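Local coordinates for protein nsp9 (Porcine coronavirus HKU15, PDB 5YM6) that probably binds single-stranded nucleic acid as part of the coronavirus replication machinery, with dimerization enhancing its nucleic acid binding affinity, at residues A16-K27 with I42-T53; L63-F71 with V81-N89. All blocks are in the same frame, centred on the assembly; numbering follows the deposited sequence.

Contact 1: residues A16-K27 with I42-T53; sequences AQDFNGNESTVK and ITSTKDNLKTVT
Asp18 and Lys46 meet at a slant in the nsp9 beta barrel, where the hairpin of strands 8-18 and 23-33 lies between strands 49-55 and 36-44, which the 45-48 connection joins. Lys46 bends at chi3 (58°), which carries NZ to the anti side of the carboxylate, somewhat out of its plane, 2.6 Å from Asp18 OD2 in a salt bridge. Asn48 runs alongside Asp18, pointing the same way with its amide turned 45° from the carboxylate, and adds a weak bond from ND2 to OD2. The other oxygen, OD1, serves the type I turn from Asp18 to Gly21: Asn22 N reaches it at 2.9 Å from above the carboxylate plane. One carboxylate thus ties its own turn to the opposite segment, and a water joining Lys46 NZ to Ser24 OG and Asn22 O extends the network.

Within the turn, Phe19 lies across Lys50 at about a right angle. Lys50 CB sits over the middle of the ring, 3.7 Å from its centroid, while CD covers the CD2-CE2 side of the same face; Asn48 O approaches the ring edge 3.2 Å from Phe19 CD1. The hydrophobic side is built differently: Val26 and Leu49 overlap head to tail, Val26 CG1 3.6 Å from Leu49 CD1, and Leu49 CD1 also touches Ala16 CB.

A classic beta bulge sets the register here, Lys50 and Thr51 both facing Gln17, whose carbonyl oxygen accepts from both backbone nitrogens. The Gln17 side chain folds back at chi2 (77°) to cross Thr51 at about a right angle, and Thr51 OG1 donates to Gln17 OE1 at 2.7 Å, in the amide plane and on a lone pair.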
loop_
_atom_site.group_PDB
_atom_site.type_symbol
_atom_site.label_atom_id
_atom_site.label_comp_id
_atom_site.label_asym_id
_atom_site.label_seq_id
_atom_site.Cartn_x
_atom_site.Cartn_y
_atom_site.Cartn_z
ATOM N N ALA B 16 20.311 -12.911 1.860
ATOM C CA ALA B 16 19.737 -13.465 0.652
ATOM C C ALA B 16 20.776 -14.317 -0.064
ATOM O O ALA B 16 21.982 -14.206 0.187
ATOM C CB ALA B 16 19.230 -12.346 -0.261
ATOM N N GLN B 17 20.295 -15.159 -0.968
ATOM C CA GLN B 17 21.126 -16.098 -1.695
ATOM C C GLN B 17 20.891 -15.864 -3.179
ATOM O O GLN B 17 19.737 -15.699 -3.598
ATOM C CB GLN B 17 20.768 -17.542 -1.302
ATOM C CG GLN B 17 20.978 -17.888 0.181
ATOM C CD GLN B 17 19.894 -17.349 1.123
ATOM O OE1 GLN B 17 18.680 -17.494 0.877
ATOM N NE2 GLN B 17 20.331 -16.741 2.219
ATOM N N ASP B 18 21.951 -15.828 -3.983
ATOM C CA ASP B 18 21.737 -15.676 -5.420
ATOM C C ASP B 18 21.700 -17.039 -6.110
ATOM O O ASP B 18 21.751 -18.075 -5.454
ATOM C CB ASP B 18 22.797 -14.756 -6.058
ATOM C CG ASP B 18 24.214 -15.294 -5.958
ATOM O OD1 ASP B 18 24.407 -16.521 -5.843
ATOM O OD2 ASP B 18 25.140 -14.465 -6.014
ATOM N N PHE B 19 21.610 -17.032 -7.435
ATOM C CA PHE B 19 21.453 -18.280 -8.164
ATOM C C PHE B 19 22.706 -19.150 -8.059
ATOM O O PHE B 19 22.631 -20.371 -8.202
ATOM C CB PHE B 19 21.078 -17.986 -9.612
ATOM C CG PHE B 19 19.627 -17.590 -9.780
ATOM C CD1 PHE B 19 19.218 -16.285 -9.550
ATOM C CD2 PHE B 19 18.675 -18.526 -10.139
ATOM C CE1 PHE B 19 17.886 -15.917 -9.688
ATOM C CE2 PHE B 19 17.341 -18.169 -10.278
ATOM C CZ PHE B 19 16.946 -16.862 -10.052
ATOM N N ASN B 20 23.840 -18.520 -7.757
ATOM C CA ASN B 20 25.091 -19.227 -7.474
ATOM C C ASN B 20 25.131 -19.888 -6.101
ATOM O O ASN B 20 26.021 -20.690 -5.808
ATOM C CB ASN B 20 26.273 -18.266 -7.558
ATOM C CG ASN B 20 26.805 -18.105 -8.951
ATOM O OD1 ASN B 20 26.052 -18.017 -9.919
ATOM N ND2 ASN B 20 28.126 -18.050 -9.062
ATOM N N GLY B 21 24.196 -19.515 -5.240
ATOM C CA GLY B 21 24.211 -19.983 -3.870
ATOM C C GLY B 21 25.027 -19.075 -2.974
ATOM O O GLY B 21 25.262 -19.394 -1.814
ATOM N N ASN B 22 25.463 -17.938 -3.509
ATOM C CA ASN B 22 26.278 -17.006 -2.740
ATOM C C ASN B 22 25.425 -16.016 -1.974
ATOM O O ASN B 22 24.440 -15.504 -2.497
ATOM C CB ASN B 22 27.257 -16.271 -3.655
ATOM C CG ASN B 22 28.305 -17.202 -4.230
ATOM O OD1 ASN B 22 28.725 -18.145 -3.563
ATOM N ND2 ASN B 22 28.701 -16.972 -5.476
ATOM N N GLU B 23 25.831 -15.749 -0.741
ATOM C CA GLU B 23 25.031 -14.974 0.212
ATOM C C GLU B 23 25.415 -13.510 0.308
ATOM O O GLU B 23 26.576 -13.159 0.147
ATOM C CB GLU B 23 25.150 -15.593 1.602
ATOM C CG GLU B 23 24.548 -16.973 1.707
ATOM C CD GLU B 23 24.449 -17.424 3.143
ATOM O OE1 GLU B 23 25.258 -16.940 3.963
ATOM O OE2 GLU B 23 23.560 -18.247 3.449
ATOM N N SER B 24 24.440 -12.652 0.597
ATOM C CA SER B 24 24.732 -11.248 0.830
ATOM C C SER B 24 23.654 -10.643 1.714
ATOM O O SER B 24 22.546 -11.165 1.791
ATOM C CB SER B 24 24.841 -10.484 -0.489
ATOM O OG SER B 24 23.632 -10.542 -1.207
ATOM N N THR B 25 23.992 -9.555 2.398
ATOM C CA THR B 25 23.037 -8.908 3.282
ATOM C C THR B 25 22.155 -7.964 2.476
ATOM O O THR B 25 22.641 -7.245 1.593
ATOM C CB THR B 25 23.748 -8.140 4.428
ATOM O OG1 THR B 25 22.796 -7.309 5.105
ATOM C CG2 THR B 25 24.809 -7.258 3.881
ATOM N N VAL B 26 20.856 -7.979 2.763
ATOM C CA VAL B 26 19.900 -7.135 2.049
ATOM C C VAL B 26 19.027 -6.337 3.021
ATOM O O VAL B 26 18.873 -6.709 4.179
ATOM C CB VAL B 26 18.982 -7.977 1.115
ATOM C CG1 VAL B 26 19.807 -8.702 0.057
ATOM C CG2 VAL B 26 18.160 -8.993 1.921
ATOM N N LYS B 27 18.470 -5.231 2.543
ATOM C CA LYS B 27 17.508 -4.457 3.310
ATOM C C LYS B 27 16.148 -5.126 3.226
ATOM O O LYS B 27 15.669 -5.414 2.126
ATOM C CB LYS B 27 17.423 -3.031 2.786
ATOM C CG LYS B 27 16.360 -2.192 3.457
ATOM C CD LYS B 27 16.509 -0.729 3.051
ATOM C CE LYS B 27 15.612 0.186 3.857
ATOM N NZ LYS B 27 15.697 1.575 3.319
ATOM N N ILE B 42 12.515 -7.259 -0.248
ATOM C CA ILE B 42 13.884 -6.869 0.049
ATOM C C ILE B 42 14.385 -5.960 -1.057
ATOM O O ILE B 42 13.865 -6.008 -2.177
ATOM C CB ILE B 42 14.809 -8.079 0.185
ATOM C CG1 ILE B 42 14.866 -8.866 -1.129
ATOM C CG2 ILE B 42 14.330 -8.967 1.342
ATOM C CD1 ILE B 42 16.006 -9.854 -1.203
ATOM N N THR B 43 15.356 -5.112 -0.730
ATOM C CA THR B 43 16.096 -4.380 -1.756
ATOM C C THR B 43 17.591 -4.636 -1.647
ATOM O O THR B 43 18.126 -4.925 -0.579
ATOM C CB THR B 43 15.849 -2.864 -1.699
ATOM O OG1 THR B 43 16.255 -2.351 -0.421
ATOM C CG2 THR B 43 14.378 -2.545 -1.945
ATOM N N SER B 44 18.254 -4.552 -2.793
ATOM C CA SER B 44 19.656 -4.913 -2.919
ATOM C C SER B 44 20.215 -4.227 -4.148
ATOM O O SER B 44 19.465 -3.903 -5.052
ATOM C CB SER B 44 19.811 -6.426 -3.061
ATOM O OG SER B 44 21.143 -6.769 -3.381
ATOM N N THR B 45 21.527 -4.028 -4.197
ATOM C CA THR B 45 22.143 -3.548 -5.422
ATOM C C THR B 45 22.396 -4.717 -6.384
ATOM O O THR B 45 22.756 -4.509 -7.544
ATOM C CB THR B 45 23.457 -2.806 -5.140
ATOM O OG1 THR B 45 24.308 -3.638 -4.350
ATOM C CG2 THR B 45 23.177 -1.516 -4.380
ATOM N N LYS B 46 22.195 -5.944 -5.910
ATOM C CA LYS B 46 22.405 -7.130 -6.753
ATOM C C LYS B 46 21.133 -7.447 -7.534
ATOM O O LYS B 46 20.030 -7.382 -6.971
ATOM C CB LYS B 46 22.818 -8.337 -5.913
ATOM C CG LYS B 46 24.166 -8.210 -5.203
ATOM C CD LYS B 46 24.577 -9.540 -4.560
ATOM C CE LYS B 46 24.653 -10.656 -5.604
ATOM N NZ LYS B 46 24.888 -12.033 -5.055
ATOM N N ASP B 47 21.275 -7.806 -8.810
ATOM C CA ASP B 47 20.101 -8.090 -9.635
ATOM C C ASP B 47 19.819 -9.589 -9.782
ATOM O O ASP B 47 18.888 -9.978 -10.489
ATOM C CB ASP B 47 20.241 -7.438 -11.021
ATOM C CG ASP B 47 21.302 -8.101 -11.915
ATOM O OD1 ASP B 47 22.074 -8.969 -11.461
ATOM O OD2 ASP B 47 21.361 -7.724 -13.102
ATOM N N ASN B 48 20.588 -10.421 -9.080
ATOM C CA ASN B 48 20.506 -11.866 -9.271
ATOM C C ASN B 48 20.093 -12.658 -8.037
ATOM O O ASN B 48 20.436 -13.834 -7.918
ATOM C CB ASN B 48 21.846 -12.415 -9.783
ATOM C CG ASN B 48 23.004 -12.129 -8.836
ATOM O OD1 ASN B 48 23.025 -11.108 -8.173
ATOM N ND2 ASN B 48 23.972 -13.046 -8.775
ATOM N N LEU B 49 19.339 -12.042 -7.130
ATOM C CA LEU B 49 18.927 -12.757 -5.927
ATOM C C LEU B 49 17.797 -13.741 -6.239
ATOM O O LEU B 49 16.891 -13.446 -7.022
ATOM C CB LEU B 49 18.493 -11.775 -4.829
ATOM C CG LEU B 49 19.579 -10.762 -4.451
ATOM C CD1 LEU B 49 19.128 -9.910 -3.281
ATOM C CD2 LEU B 49 20.900 -11.476 -4.119
ATOM N N LYS B 50 17.849 -14.906 -5.604
ATOM C CA LYS B 50 16.843 -15.931 -5.822
ATOM C C LYS B 50 16.013 -16.229 -4.576
ATOM O O LYS B 50 14.801 -16.440 -4.666
ATOM C CB LYS B 50 17.509 -17.216 -6.319
ATOM C CG LYS B 50 16.537 -18.360 -6.564
ATOM C CD LYS B 50 17.262 -19.614 -7.014
ATOM C CE LYS B 50 16.313 -20.802 -7.093
ATOM N NZ LYS B 50 17.057 -22.037 -7.469
ATOM N N THR B 51 16.653 -16.269 -3.418
ATOM C CA THR B 51 15.939 -16.588 -2.188
ATOM C C THR B 51 16.366 -15.676 -1.058
ATOM O O THR B 51 17.400 -15.006 -1.134
ATOM C CB THR B 51 16.142 -18.069 -1.742
ATOM O OG1 THR B 51 17.520 -18.312 -1.418
ATOM C CG2 THR B 51 15.689 -19.036 -2.823
ATOM N N VAL B 52 15.559 -15.651 -0.008
ATOM C CA VAL B 52 15.917 -14.901 1.185
ATOM C C VAL B 52 15.605 -15.767 2.396
ATOM O O VAL B 52 14.615 -16.503 2.419
ATOM C CB VAL B 52 15.194 -13.549 1.257
ATOM C CG1 VAL B 52 13.666 -13.739 1.295
ATOM C CG2 VAL B 52 15.669 -12.752 2.460
ATOM N N THR B 53 16.493 -15.723 3.374
ATOM C CA THR B 53 16.291 -16.501 4.584
ATOM C C THR B 53 15.584 -15.661 5.624
ATOM O O THR B 53 15.999 -14.549 5.933
ATOM C CB THR B 53 17.616 -17.023 5.142
ATOM O OG1 THR B 53 18.162 -17.963 4.214
ATOM C CG2 THR B 53 17.389 -17.712 6.477
HETATM O O HOH W 1 23.810 -15.609 -9.670
HETATM O O HOH W 2 23.846 -12.823 -2.838
HETATM O O HOH W 3 22.840 -7.821 -1.397
#

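Contact 2: residues L63-F71 with V81-N89; sequences LNLDPPMRF and VVYLYFIQN
Tyr85 turns one ring face to Pro68, whose CB stands 3.8 Å from the ring centroid and is displaced toward the rim, in a CH-pi contact; at the ring edge, Asp66 O lies 3.3 Å from Tyr85 CD2. The proline and the tyrosine run alongside each other, pointing the same way, and the phenol oxygen is taken up beyond the pair by Lys46 O and Leu49 N. Arg70 and Tyr83 meet differently: the guanidinium presents a face to Tyr83 CE1 and OH, while Arg70 NH2 lies in the plane of the tyrosine ring at its edge. Arg70 NH2 is 3.3 Å from Tyr83 OH, but the angle is too poor for a hydrogen bond. Phe71 lays a face over Val82 CB, offset toward the rim. With chi1 at 71°, the ring swings back over its cross-strand partner, bringing Phe71 CE1 to 3.9 Å from Leu84 CB.

The frame is the antiparallel hairpin of strands 69-71 and 82-86 at one margin of the barrel sheet. Met69 pairs with Leu84 and Phe71 with Val82 as hydrogen-bonded pairs, and helix 92-105 packs against Phe71, Leu84 and Phe86. Leu4 of the second subunit also reaches Phe71 and Leu84.

Across Pro67 and Pro68 the register slips by one, and a water bridges Pro67 O to Phe86 N. A separate bridge then joins Leu65 to Ile87, where Leu65 CD2 and Ile87 CD1 touch at 3.9 Å. Next to it, Asn64 O receives Gln88 N at 2.8 Å, and the two side chains lie alongside each other with amide planes 66° apart, linked by a weak bond from Asn64 ND2 to Gln88 OE1.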
loop_
_atom_site.group_PDB
_atom_site.type_symbol
_atom_site.label_atom_id
_atom_site.label_comp_id
_atom_site.label_asym_id
_atom_site.label_seq_id
_atom_site.Cartn_x
_atom_site.Cartn_y
_atom_site.Cartn_z
ATOM N N LEU B 63 12.684 -18.380 1.652
ATOM C CA LEU B 63 11.580 -17.884 0.836
ATOM C C LEU B 63 12.040 -17.515 -0.565
ATOM O O LEU B 63 13.116 -16.940 -0.732
ATOM C CB LEU B 63 10.944 -16.664 1.484
ATOM C CG LEU B 63 10.453 -16.862 2.916
ATOM C CD1 LEU B 63 9.876 -15.564 3.425
ATOM C CD2 LEU B 63 9.418 -17.972 2.948
ATOM N N ASN B 64 11.222 -17.819 -1.564
ATOM C CA ASN B 64 11.551 -17.442 -2.934
ATOM C C ASN B 64 11.234 -15.989 -3.203
ATOM O O ASN B 64 10.270 -15.445 -2.658
ATOM C CB ASN B 64 10.797 -18.315 -3.936
ATOM C CG ASN B 64 11.228 -19.756 -3.874
ATOM O OD1 ASN B 64 12.422 -20.056 -3.782
ATOM N ND2 ASN B 64 10.258 -20.660 -3.874
ATOM N N LEU B 65 12.044 -15.373 -4.060
ATOM C CA LEU B 65 11.834 -13.988 -4.491
ATOM C C LEU B 65 11.198 -13.916 -5.878
ATOM O O LEU B 65 11.549 -14.703 -6.764
ATOM C CB LEU B 65 13.161 -13.247 -4.535
ATOM C CG LEU B 65 13.941 -13.277 -3.228
ATOM C CD1 LEU B 65 15.358 -12.753 -3.442
ATOM C CD2 LEU B 65 13.183 -12.463 -2.196
ATOM N N ASP B 66 10.305 -12.946 -6.068
ATOM C CA ASP B 66 9.851 -12.560 -7.408
ATOM C C ASP B 66 10.982 -11.852 -8.145
ATOM O O ASP B 66 11.930 -11.414 -7.520
ATOM C CB ASP B 66 8.612 -11.664 -7.313
ATOM C CG ASP B 66 7.376 -12.431 -6.899
ATOM O OD1 ASP B 66 7.383 -13.660 -7.049
ATOM O OD2 ASP B 66 6.400 -11.806 -6.429
ATOM N N PRO B 67 10.904 -11.769 -9.487
ATOM C CA PRO B 67 11.983 -11.121 -10.246
ATOM C C PRO B 67 12.152 -9.669 -9.824
ATOM O O PRO B 67 11.177 -9.044 -9.437
ATOM C CB PRO B 67 11.516 -11.230 -11.708
ATOM C CG PRO B 67 10.051 -11.558 -11.640
ATOM C CD PRO B 67 9.862 -12.331 -10.367
ATOM N N PRO B 68 13.385 -9.149 -9.881
ATOM C CA PRO B 68 13.665 -7.789 -9.395
ATOM C C PRO B 68 12.972 -6.704 -10.210
ATOM O O PRO B 68 12.747 -6.856 -11.414
ATOM C CB PRO B 68 15.189 -7.679 -9.520
ATOM C CG PRO B 68 15.576 -8.721 -10.515
ATOM C CD PRO B 68 14.614 -9.851 -10.270
ATOM N N MET B 69 12.610 -5.624 -9.540
ATOM C CA MET B 69 12.190 -4.420 -10.236
ATOM C C MET B 69 13.155 -3.287 -9.935
ATOM O O MET B 69 13.587 -3.102 -8.807
ATOM C CB MET B 69 10.782 -4.034 -9.839
ATOM C CG MET B 69 9.797 -5.143 -10.055
ATOM S SD MET B 69 8.161 -4.522 -9.730
ATOM C CE MET B 69 7.938 -3.480 -11.174
ATOM N N ARG B 70 13.473 -2.517 -10.960
ATOM C CA ARG B 70 14.518 -1.516 -10.859
ATOM C C ARG B 70 13.964 -0.158 -10.436
ATOM O O ARG B 70 12.891 0.249 -10.883
ATOM C CB ARG B 70 15.240 -1.419 -12.207
ATOM C CG ARG B 70 16.352 -0.408 -12.272
ATOM C CD ARG B 70 16.866 -0.283 -13.698
ATOM N NE ARG B 70 17.286 -1.572 -14.239
ATOM C CZ ARG B 70 18.554 -1.921 -14.440
ATOM N NH1 ARG B 70 19.535 -1.072 -14.154
ATOM N NH2 ARG B 70 18.843 -3.117 -14.933
ATOM N N PHE B 71 14.676 0.534 -9.550
ATOM C CA PHE B 71 14.391 1.951 -9.312
ATOM C C PHE B 71 15.642 2.682 -8.829
ATOM O O PHE B 71 16.612 2.056 -8.406
ATOM C CB PHE B 71 13.233 2.136 -8.317
ATOM C CG PHE B 71 13.569 1.771 -6.891
ATOM C CD1 PHE B 71 13.565 0.449 -6.478
ATOM C CD2 PHE B 71 13.854 2.755 -5.962
ATOM C CE1 PHE B 71 13.865 0.114 -5.164
ATOM C CE2 PHE B 71 14.151 2.429 -4.646
ATOM C CZ PHE B 71 14.157 1.107 -4.247
ATOM N N VAL B 81 21.442 2.468 -8.693
ATOM C CA VAL B 81 20.369 1.579 -9.114
ATOM C C VAL B 81 20.116 0.512 -8.046
ATOM O O VAL B 81 21.032 -0.207 -7.643
ATOM C CB VAL B 81 20.693 0.897 -10.452
ATOM C CG1 VAL B 81 19.537 0.033 -10.893
ATOM C CG2 VAL B 81 21.008 1.938 -11.519
ATOM N N VAL B 82 18.871 0.429 -7.589
ATOM C CA VAL B 82 18.468 -0.526 -6.560
ATOM C C VAL B 82 17.507 -1.540 -7.173
ATOM O O VAL B 82 16.796 -1.206 -8.114
ATOM C CB VAL B 82 17.774 0.197 -5.372
ATOM C CG1 VAL B 82 17.600 -0.735 -4.199
ATOM C CG2 VAL B 82 18.575 1.430 -4.961
ATOM N N TYR B 83 17.474 -2.769 -6.659
ATOM C CA TYR B 83 16.463 -3.732 -7.103
ATOM C C TYR B 83 15.537 -4.136 -5.976
ATOM O O TYR B 83 15.989 -4.518 -4.906
ATOM C CB TYR B 83 17.117 -4.973 -7.692
ATOM C CG TYR B 83 17.973 -4.632 -8.877
ATOM C CD1 TYR B 83 17.418 -4.488 -10.147
ATOM C CD2 TYR B 83 19.328 -4.411 -8.722
ATOM C CE1 TYR B 83 18.216 -4.150 -11.233
ATOM C CE2 TYR B 83 20.123 -4.082 -9.786
ATOM C CZ TYR B 83 19.566 -3.949 -11.037
ATOM O OH TYR B 83 20.393 -3.610 -12.090
ATOM N N LEU B 84 14.244 -4.038 -6.233
ATOM C CA LEU B 84 13.215 -4.415 -5.278
ATOM C C LEU B 84 12.704 -5.801 -5.633
ATOM O O LEU B 84 12.352 -6.064 -6.800
ATOM C CB LEU B 84 12.063 -3.395 -5.298
ATOM C CG LEU B 84 10.787 -3.739 -4.516
ATOM C CD1 LEU B 84 11.026 -3.637 -3.036
ATOM C CD2 LEU B 84 9.625 -2.816 -4.919
ATOM N N TYR B 85 12.685 -6.696 -4.647
ATOM C CA TYR B 85 12.173 -8.046 -4.847
ATOM C C TYR B 85 11.051 -8.287 -3.865
ATOM O O TYR B 85 11.275 -8.176 -2.656
ATOM C CB TYR B 85 13.225 -9.119 -4.585
ATOM C CG TYR B 85 14.511 -9.093 -5.373
ATOM C CD1 TYR B 85 15.521 -8.188 -5.065
ATOM C CD2 TYR B 85 14.749 -10.038 -6.360
ATOM C CE1 TYR B 85 16.721 -8.197 -5.763
ATOM C CE2 TYR B 85 15.949 -10.059 -7.048
ATOM C CZ TYR B 85 16.924 -9.134 -6.747
ATOM O OH TYR B 85 18.114 -9.153 -7.432
ATOM N N PHE B 86 9.862 -8.628 -4.359
ATOM C CA PHE B 86 8.804 -9.061 -3.469
ATOM C C PHE B 86 8.965 -10.536 -3.168
ATOM O O PHE B 86 9.460 -11.306 -3.993
ATOM C CB PHE B 86 7.424 -8.793 -4.066
ATOM C CG PHE B 86 7.037 -7.355 -4.023
ATOM C CD1 PHE B 86 6.748 -6.753 -2.814
ATOM C CD2 PHE B 86 7.000 -6.601 -5.176
ATOM C CE1 PHE B 86 6.402 -5.421 -2.755
ATOM C CE2 PHE B 86 6.647 -5.269 -5.124
ATOM C CZ PHE B 86 6.352 -4.685 -3.910
ATOM N N ILE B 87 8.570 -10.917 -1.962
ATOM C CA ILE B 87 8.596 -12.319 -1.566
ATOM C C ILE B 87 7.449 -13.025 -2.307
ATOM O O ILE B 87 6.368 -12.459 -2.454
ATOM C CB ILE B 87 8.468 -12.470 -0.031
ATOM C CG1 ILE B 87 9.859 -12.403 0.633
ATOM C CG2 ILE B 87 7.839 -13.807 0.343
ATOM C CD1 ILE B 87 10.600 -11.117 0.412
ATOM N N GLN B 88 7.697 -14.240 -2.787
ATOM C CA GLN B 88 6.717 -14.937 -3.614
ATOM C C GLN B 88 5.389 -15.101 -2.872
ATOM O O GLN B 88 5.374 -15.425 -1.683
ATOM C CB GLN B 88 7.243 -16.297 -4.068
ATOM C CG GLN B 88 6.265 -16.986 -5.023
ATOM C CD GLN B 88 6.817 -18.244 -5.658
ATOM O OE1 GLN B 88 7.618 -18.956 -5.058
ATOM N NE2 GLN B 88 6.383 -18.524 -6.886
ATOM N N ASN B 89 4.300 -14.825 -3.589
ATOM C CA ASN B 89 2.924 -15.014 -3.112
ATOM C C ASN B 89 2.473 -14.020 -2.054
ATOM O O ASN B 89 1.426 -14.188 -1.438
ATOM C CB ASN B 89 2.740 -16.438 -2.581
ATOM C CG ASN B 89 2.833 -17.467 -3.671
ATOM O OD1 ASN B 89 2.418 -17.221 -4.808
ATOM N ND2 ASN B 89 3.383 -18.626 -3.343
HETATM O O HOH W 4 9.546 -8.313 -7.208
#

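In the fold
Both contacts belong to one antiparallel sheet and are partly buried; the centre of contact 2 lies about 8 Å, and that of contact 1 about 11 Å, from the chain centre. Contact 1 brings a hairpin turn against the connection between two strands that are not neighbours; contact 2 joins a sheet-edge strand and a proline-containing connection to strand 82-86. Charged and amide groups with waters dominate the turn and connection of contact 1, aromatic faces and aliphatic branches contact 2, which packs on helix 92-105 and meets the second subunit, which does not touch contact 1. The Tyr85 hydroxyl and Ser44-Tyr83 backbone pairing link them. Leu65, from contact 2, packs on Ile42, Leu49 and Val52.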